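Local coordinates for protein 1-carboxybiuret hydrolase subunit AtzE (Pseudomonas sp., PDB 6C62) that hydrolyses 1-carboxybiuret to urea-1,3-dicarboxylate and ammonia, a step in the bacterial degradation of the herbicide atrazine, at residues 69-77 with 162-170; 38-49 with 108-119. One frame throughout, in Å; residues are numbered along the deposited sequence.

Contacts 1 and 2 lie side by side in one mixed sheet, where strand 70-74 stands between strands 165-170 and 113-118, and backbone bonds from Tyr71 and Val73 to Leu115 and Leu118 join the two. The comparison illustrates how a sheet changes character from its middle to its border. Contact 1, centred about 9 Å from the centre of the chain, is wholly buried, a parallel strand pair ending in the probable active-site lysine. Contact 2, centred about 19 Å out, is only partly buried: an outermost antiparallel strand, broken by a bulge, runs into a helix. A glutamate there binds both an arginine and a strand N-H, whereas contact 1 is mainly apolar, with a lysine-serine bond at the strand end.

Contact 1 of 2, residues 69-77 with 162-170; sequences LPYAVKNLF and QVPLSLGSD
Ala72 and Lys74 both pair with Leu167 through the backbone, joining strands 70-74 and 165-170, which run parallel with their segment axes 14° apart. Leu167 N donates to Ala72 O, and Lys74 N returns a bond to Leu167 O at 3.0 Å; a weaker one links Ala72 N to Leu165 O. Between them, CA-H...O contacts from Tyr71 to Leu165 O and from Ser166 to Ala72 O fill in the pairing.

The side-chain polar contact comes at the end of strand 70-74. With CG trans to its own N (chi1 -171°) and an extended chain beyond, Lys74 lays CD past Gly168 and brings NZ to Ser169 OG at 2.8 Å. Lys74 NZ is also hydrogen-bonded to Ser150 OG and Ser151 OG, while Leu76 CD2 lies 3.4 Å from Ser169 OG.

Apolar packing completes the pair. Val73 and Leu167 lie alongside each other, CG1 to CG 4.0 Å. Phe77, turned back by a type I turn from Lys74, receives Leu167 CD1 over one ring face, 4.3 Å from the centroid, and Gly168 O in the plane at its edge. At the other end Leu69 CD1 presses on Pro164 CG at 3.5 Å, tighter than usual.

Neighbouring parallel strands carrying the lysine toward the serines are characteristic of the amidase signature fold, whose Ser-Ser-Lys triad here probably comprises Lys74, Ser150 and the nucleophile Ser174.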
# COMPACT_ATOMS: atom_id res chain seq x y z
N LEU A 69 18.63 21.90 -26.76
CA LEU A 69 19.52 21.44 -25.67
C LEU A 69 19.70 19.93 -25.76
O LEU A 69 18.74 19.19 -25.72
CB LEU A 69 18.96 21.82 -24.31
CG LEU A 69 19.90 21.54 -23.13
CD1 LEU A 69 20.99 22.58 -23.04
CD2 LEU A 69 19.19 21.49 -21.82
N PRO A 70 20.93 19.45 -25.95
CA PRO A 70 21.10 17.99 -25.92
C PRO A 70 20.95 17.35 -24.56
O PRO A 70 21.30 17.96 -23.52
CB PRO A 70 22.54 17.81 -26.38
CG PRO A 70 22.92 19.09 -27.02
CD PRO A 70 22.18 20.13 -26.28
N TYR A 71 20.44 16.12 -24.55
CA TYR A 71 20.27 15.35 -23.30
C TYR A 71 20.32 13.87 -23.62
O TYR A 71 20.27 13.46 -24.81
CB TYR A 71 18.99 15.72 -22.55
CG TYR A 71 17.73 15.21 -23.14
CD1 TYR A 71 17.20 15.76 -24.31
CD2 TYR A 71 17.03 14.14 -22.55
CE1 TYR A 71 16.03 15.32 -24.83
CE2 TYR A 71 15.83 13.69 -23.08
CZ TYR A 71 15.31 14.28 -24.20
OH TYR A 71 14.13 13.80 -24.82
N ALA A 72 20.57 13.10 -22.58
CA ALA A 72 20.49 11.65 -22.67
C ALA A 72 19.82 11.09 -21.44
O ALA A 72 19.70 11.78 -20.40
CB ALA A 72 21.87 11.06 -22.88
N VAL A 73 19.36 9.83 -21.53
CA VAL A 73 18.56 9.25 -20.41
C VAL A 73 19.08 7.89 -19.96
O VAL A 73 19.51 7.07 -20.78
CB VAL A 73 17.06 9.15 -20.81
CG1 VAL A 73 16.56 10.56 -21.19
CG2 VAL A 73 16.83 8.19 -21.96
N LYS A 74 19.02 7.63 -18.66
CA LYS A 74 19.29 6.31 -18.14
C LYS A 74 18.46 5.27 -18.89
O LYS A 74 17.28 5.52 -19.24
CB LYS A 74 18.93 6.33 -16.66
CG LYS A 74 19.33 5.10 -15.87
CD LYS A 74 18.95 5.34 -14.41
CE LYS A 74 19.48 4.24 -13.53
NZ LYS A 74 19.20 4.58 -12.11
N ASN A 75 19.07 4.13 -19.22
CA ASN A 75 18.44 3.19 -20.15
C ASN A 75 17.31 2.36 -19.55
O ASN A 75 16.84 1.44 -20.19
CB ASN A 75 19.49 2.39 -20.91
CG ASN A 75 20.18 1.28 -20.11
OD1 ASN A 75 19.68 0.82 -19.09
ND2 ASN A 75 21.36 0.89 -20.56
N LEU A 76 16.82 2.70 -18.35
CA LEU A 76 15.49 2.27 -17.92
C LEU A 76 14.31 3.16 -18.48
O LEU A 76 13.13 2.81 -18.29
CB LEU A 76 15.43 2.14 -16.41
CG LEU A 76 15.73 3.36 -15.51
CD1 LEU A 76 14.63 4.38 -15.61
CD2 LEU A 76 15.89 2.95 -14.04
N PHE A 77 14.63 4.27 -19.17
CA PHE A 77 13.61 5.09 -19.79
C PHE A 77 13.32 4.53 -21.17
O PHE A 77 14.25 4.26 -21.97
CB PHE A 77 13.99 6.56 -19.95
CG PHE A 77 13.99 7.37 -18.68
CD1 PHE A 77 15.05 7.35 -17.81
CD2 PHE A 77 12.89 8.15 -18.35
CE1 PHE A 77 15.05 8.12 -16.62
CE2 PHE A 77 12.86 8.90 -17.20
CZ PHE A 77 13.95 8.89 -16.31
N GLN A 162 29.71 15.54 -22.35
CA GLN A 162 29.00 14.94 -23.51
C GLN A 162 27.61 15.58 -23.68
O GLN A 162 27.21 15.86 -24.80
CB GLN A 162 28.88 13.42 -23.39
CG GLN A 162 30.23 12.67 -23.39
CD GLN A 162 30.14 11.24 -22.88
OE1 GLN A 162 29.10 10.84 -22.38
NE2 GLN A 162 31.21 10.46 -23.02
N VAL A 163 26.88 15.73 -22.58
CA VAL A 163 25.62 16.44 -22.58
C VAL A 163 25.51 17.31 -21.35
O VAL A 163 26.14 17.04 -20.35
CB VAL A 163 24.37 15.48 -22.63
CG1 VAL A 163 24.33 14.77 -23.95
CG2 VAL A 163 24.41 14.45 -21.53
N PRO A 164 24.73 18.40 -21.43
CA PRO A 164 24.52 19.29 -20.32
C PRO A 164 23.40 18.84 -19.31
O PRO A 164 23.34 19.37 -18.23
CB PRO A 164 24.10 20.60 -20.99
CG PRO A 164 23.38 20.17 -22.23
CD PRO A 164 24.17 18.95 -22.69
N LEU A 165 22.55 17.88 -19.71
CA LEU A 165 21.37 17.43 -18.96
C LEU A 165 21.25 15.94 -19.17
O LEU A 165 21.45 15.44 -20.29
CB LEU A 165 20.13 18.12 -19.53
CG LEU A 165 18.74 17.63 -19.07
CD1 LEU A 165 18.51 17.88 -17.59
CD2 LEU A 165 17.66 18.37 -19.86
N SER A 166 20.95 15.22 -18.10
CA SER A 166 20.52 13.86 -18.25
C SER A 166 19.38 13.53 -17.30
O SER A 166 19.07 14.30 -16.39
CB SER A 166 21.68 12.88 -18.05
OG SER A 166 22.19 13.01 -16.74
N LEU A 167 18.73 12.39 -17.56
CA LEU A 167 17.74 11.84 -16.63
C LEU A 167 18.25 10.60 -15.96
O LEU A 167 18.86 9.78 -16.60
CB LEU A 167 16.42 11.55 -17.32
CG LEU A 167 15.71 12.70 -17.98
CD1 LEU A 167 14.31 12.30 -18.37
CD2 LEU A 167 15.67 13.94 -17.09
N GLY A 168 17.97 10.49 -14.66
CA GLY A 168 18.25 9.32 -13.87
C GLY A 168 17.07 8.87 -13.04
O GLY A 168 15.95 9.40 -13.18
N SER A 169 17.33 7.86 -12.21
CA SER A 169 16.39 7.41 -11.21
C SER A 169 17.08 7.35 -9.88
O SER A 169 18.31 7.22 -9.80
CB SER A 169 15.71 6.07 -11.56
OG SER A 169 16.52 4.94 -11.31
N ASP A 170 16.28 7.48 -8.84
CA ASP A 170 16.74 7.49 -7.46
C ASP A 170 15.69 6.81 -6.56
O ASP A 170 14.59 7.33 -6.35
CB ASP A 170 17.02 8.96 -7.01
CG ASP A 170 17.77 9.04 -5.65
OD1 ASP A 170 17.37 8.33 -4.71
OD2 ASP A 170 18.74 9.83 -5.52

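Contact 2 of 2, residues 38-49 with 108-119; sequences FTCRTVERARAE and KAAGAVLLGGLN
Glu49 grips the start of strand 113-118: its OE1 accepts a hydrogen bond from Leu114 N at 2.8 Å, met nearly along the C-O axis with an almost straight N-H (173°). Its OE2 forms a salt bridge with Arg45 NE at 2.9 Å, reached from above the carboxylate plane. With an alanine here, Leu114 N would probably be left without this acceptor and Arg45 NE without its carboxylate mate, the guanidinium freer to turn although NH1 keeps its salt bridge to Asp100. Thr42 fastens the helix start, N to Leu115 O and OG1, set between its backbone N and carbonyl carbon (chi1 53°), to Leu114 O at 3.0 Å, the hydroxyl standing above that carbonyl's plane.

Farther along, Gly117 O accepts both Thr39 N and Cys40 N, a classic beta bulge in the outermost strand of the amidase sheet. Gly117 N answers to Cys40 O, and Gly116 lies so near Cys40 O that a side chain there would clash.

Packing surrounds these bonds. Leu118 CD2 sits squarely over the Phe38 ring, 3.5 Å from its centroid, while Leu114 CD2 lies over the guanidinium face of Arg45, 3.7 Å from CZ. Ala46 CB rests against Leu115 CD1 at 3.8 Å and Val113 CG1 at 4.0 Å.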
# COMPACT_ATOMS: atom_id res chain seq x y z
N PHE A 38 27.40 5.79 -22.48
CA PHE A 38 26.29 5.50 -23.40
C PHE A 38 26.12 4.03 -23.75
O PHE A 38 27.09 3.35 -24.03
CB PHE A 38 26.44 6.27 -24.71
CG PHE A 38 26.00 7.70 -24.63
CD1 PHE A 38 26.80 8.64 -24.03
CD2 PHE A 38 24.78 8.08 -25.16
CE1 PHE A 38 26.42 9.98 -23.95
CE2 PHE A 38 24.37 9.39 -25.10
CZ PHE A 38 25.20 10.37 -24.48
N THR A 39 24.90 3.52 -23.79
CA THR A 39 24.63 2.20 -24.31
C THR A 39 23.95 2.26 -25.64
O THR A 39 23.82 1.19 -26.30
CB THR A 39 23.73 1.36 -23.37
OG1 THR A 39 22.52 2.07 -23.00
CG2 THR A 39 24.50 1.01 -22.10
N CYS A 40 23.42 3.42 -26.03
CA CYS A 40 22.81 3.55 -27.32
C CYS A 40 22.78 4.99 -27.78
O CYS A 40 22.59 5.88 -26.96
CB CYS A 40 21.48 2.86 -27.25
SG CYS A 40 20.08 3.87 -27.24
N ARG A 41 23.12 5.23 -29.01
CA ARG A 41 23.20 6.61 -29.53
C ARG A 41 22.09 6.79 -30.57
O ARG A 41 22.08 6.09 -31.58
CB ARG A 41 24.54 6.91 -30.16
CG ARG A 41 25.66 6.72 -29.17
CD ARG A 41 27.02 6.99 -29.83
NE ARG A 41 28.09 6.28 -29.14
CZ ARG A 41 29.40 6.33 -29.46
NH1 ARG A 41 29.85 7.07 -30.48
NH2 ARG A 41 30.26 5.61 -28.74
N THR A 42 21.14 7.69 -30.30
CA THR A 42 19.99 7.92 -31.17
C THR A 42 20.27 8.99 -32.21
O THR A 42 19.72 10.10 -32.18
CB THR A 42 18.72 8.24 -30.35
OG1 THR A 42 18.98 9.32 -29.44
CG2 THR A 42 18.35 7.00 -29.53
N VAL A 43 21.14 8.67 -33.13
CA VAL A 43 21.81 9.71 -33.98
C VAL A 43 20.84 10.32 -34.96
O VAL A 43 20.76 11.55 -35.11
CB VAL A 43 23.04 9.09 -34.70
CG1 VAL A 43 23.65 10.05 -35.70
CG2 VAL A 43 24.09 8.75 -33.68
N GLU A 44 20.11 9.47 -35.65
CA GLU A 44 19.13 9.89 -36.61
C GLU A 44 18.00 10.74 -35.95
O GLU A 44 17.61 11.78 -36.46
CB GLU A 44 18.52 8.65 -37.31
CG GLU A 44 17.63 9.00 -38.49
CD GLU A 44 16.97 7.79 -39.20
OE1 GLU A 44 17.51 6.68 -39.10
OE2 GLU A 44 15.91 7.97 -39.86
N ARG A 45 17.51 10.28 -34.81
CA ARG A 45 16.55 11.05 -34.05
C ARG A 45 17.09 12.40 -33.60
O ARG A 45 16.41 13.41 -33.70
CB ARG A 45 16.05 10.26 -32.85
CG ARG A 45 15.02 11.01 -32.06
CD ARG A 45 14.70 10.25 -30.81
NE ARG A 45 13.90 11.05 -29.90
CZ ARG A 45 12.94 10.61 -29.14
NH1 ARG A 45 12.61 9.32 -29.10
NH2 ARG A 45 12.31 11.50 -28.39
N ALA A 46 18.29 12.43 -33.06
CA ALA A 46 18.88 13.66 -32.61
C ALA A 46 18.98 14.67 -33.74
O ALA A 46 18.69 15.85 -33.54
CB ALA A 46 20.26 13.40 -32.08
N ARG A 47 19.45 14.22 -34.90
CA ARG A 47 19.63 15.12 -36.00
C ARG A 47 18.29 15.67 -36.51
O ARG A 47 18.23 16.86 -36.84
CB ARG A 47 20.41 14.47 -37.16
CG ARG A 47 21.85 14.28 -36.80
CD ARG A 47 22.61 13.35 -37.74
NE ARG A 47 24.05 13.48 -37.55
CZ ARG A 47 24.94 12.56 -37.90
NH1 ARG A 47 24.56 11.42 -38.48
NH2 ARG A 47 26.21 12.77 -37.66
N ALA A 48 17.26 14.83 -36.54
CA ALA A 48 15.93 15.29 -37.00
C ALA A 48 15.32 16.25 -35.98
O ALA A 48 14.68 17.23 -36.39
CB ALA A 48 14.98 14.14 -37.22
N GLU A 49 15.52 16.01 -34.68
CA GLU A 49 15.03 16.95 -33.66
C GLU A 49 15.68 18.32 -33.73
O GLU A 49 14.99 19.37 -33.63
CB GLU A 49 15.10 16.37 -32.23
CG GLU A 49 14.04 15.30 -31.95
CD GLU A 49 14.21 14.54 -30.59
OE1 GLU A 49 15.30 14.60 -29.95
OE2 GLU A 49 13.27 13.82 -30.16
N LYS A 108 11.13 16.58 -24.97
CA LYS A 108 10.97 16.76 -26.41
C LYS A 108 10.05 17.98 -26.74
O LYS A 108 10.43 18.82 -27.55
CB LYS A 108 10.44 15.49 -27.05
CG LYS A 108 10.16 15.68 -28.51
CD LYS A 108 9.77 14.39 -29.20
CE LYS A 108 8.64 14.62 -30.21
NZ LYS A 108 8.91 14.40 -31.68
N ALA A 109 8.89 18.07 -26.08
CA ALA A 109 7.94 19.19 -26.23
C ALA A 109 8.58 20.51 -25.85
O ALA A 109 8.19 21.53 -26.36
CB ALA A 109 6.64 18.99 -25.42
N ALA A 110 9.51 20.51 -24.88
CA ALA A 110 10.22 21.71 -24.53
C ALA A 110 11.39 22.04 -25.48
O ALA A 110 12.05 23.03 -25.29
CB ALA A 110 10.73 21.60 -23.09
N GLY A 111 11.63 21.21 -26.50
CA GLY A 111 12.60 21.51 -27.57
C GLY A 111 13.91 20.78 -27.38
O GLY A 111 14.79 21.00 -28.14
N ALA A 112 14.04 19.96 -26.33
CA ALA A 112 15.29 19.27 -26.09
C ALA A 112 15.50 18.15 -27.11
O ALA A 112 14.56 17.58 -27.66
CB ALA A 112 15.37 18.79 -24.67
N VAL A 113 16.77 17.83 -27.33
CA VAL A 113 17.24 16.91 -28.36
C VAL A 113 17.90 15.68 -27.76
O VAL A 113 18.98 15.77 -27.09
CB VAL A 113 18.25 17.65 -29.27
CG1 VAL A 113 18.88 16.70 -30.28
CG2 VAL A 113 17.55 18.79 -30.00
N LEU A 114 17.33 14.51 -28.03
CA LEU A 114 17.74 13.29 -27.37
C LEU A 114 18.90 12.61 -28.09
O LEU A 114 18.76 12.26 -29.27
CB LEU A 114 16.56 12.31 -27.27
CG LEU A 114 16.89 10.93 -26.69
CD1 LEU A 114 17.21 11.06 -25.25
CD2 LEU A 114 15.72 10.02 -26.84
N LEU A 115 19.99 12.38 -27.37
CA LEU A 115 21.18 11.77 -27.91
C LEU A 115 21.31 10.28 -27.62
O LEU A 115 22.07 9.57 -28.37
CB LEU A 115 22.42 12.49 -27.42
CG LEU A 115 22.91 13.59 -28.35
CD1 LEU A 115 21.87 14.56 -28.86
CD2 LEU A 115 23.89 14.36 -27.53
N GLY A 116 20.63 9.79 -26.58
CA GLY A 116 20.50 8.35 -26.44
C GLY A 116 20.35 7.85 -25.02
O GLY A 116 19.87 8.60 -24.14
N GLY A 117 20.71 6.58 -24.84
CA GLY A 117 20.47 5.84 -23.58
C GLY A 117 21.79 5.61 -22.85
O GLY A 117 22.83 5.39 -23.49
N LEU A 118 21.74 5.65 -21.53
CA LEU A 118 22.91 5.63 -20.66
C LEU A 118 23.01 4.41 -19.76
O LEU A 118 22.00 3.89 -19.25
CB LEU A 118 22.94 6.90 -19.78
CG LEU A 118 22.87 8.20 -20.55
CD1 LEU A 118 22.72 9.32 -19.56
CD2 LEU A 118 24.11 8.42 -21.40
N ASN A 119 24.25 4.01 -19.50
CA ASN A 119 24.58 2.82 -18.70
C ASN A 119 24.09 2.98 -17.24
O ASN A 119 24.01 4.10 -16.71
CB ASN A 119 26.10 2.58 -18.74
CG ASN A 119 26.52 1.17 -18.33
OD1 ASN A 119 25.78 0.20 -18.47
ND2 ASN A 119 27.79 1.07 -17.80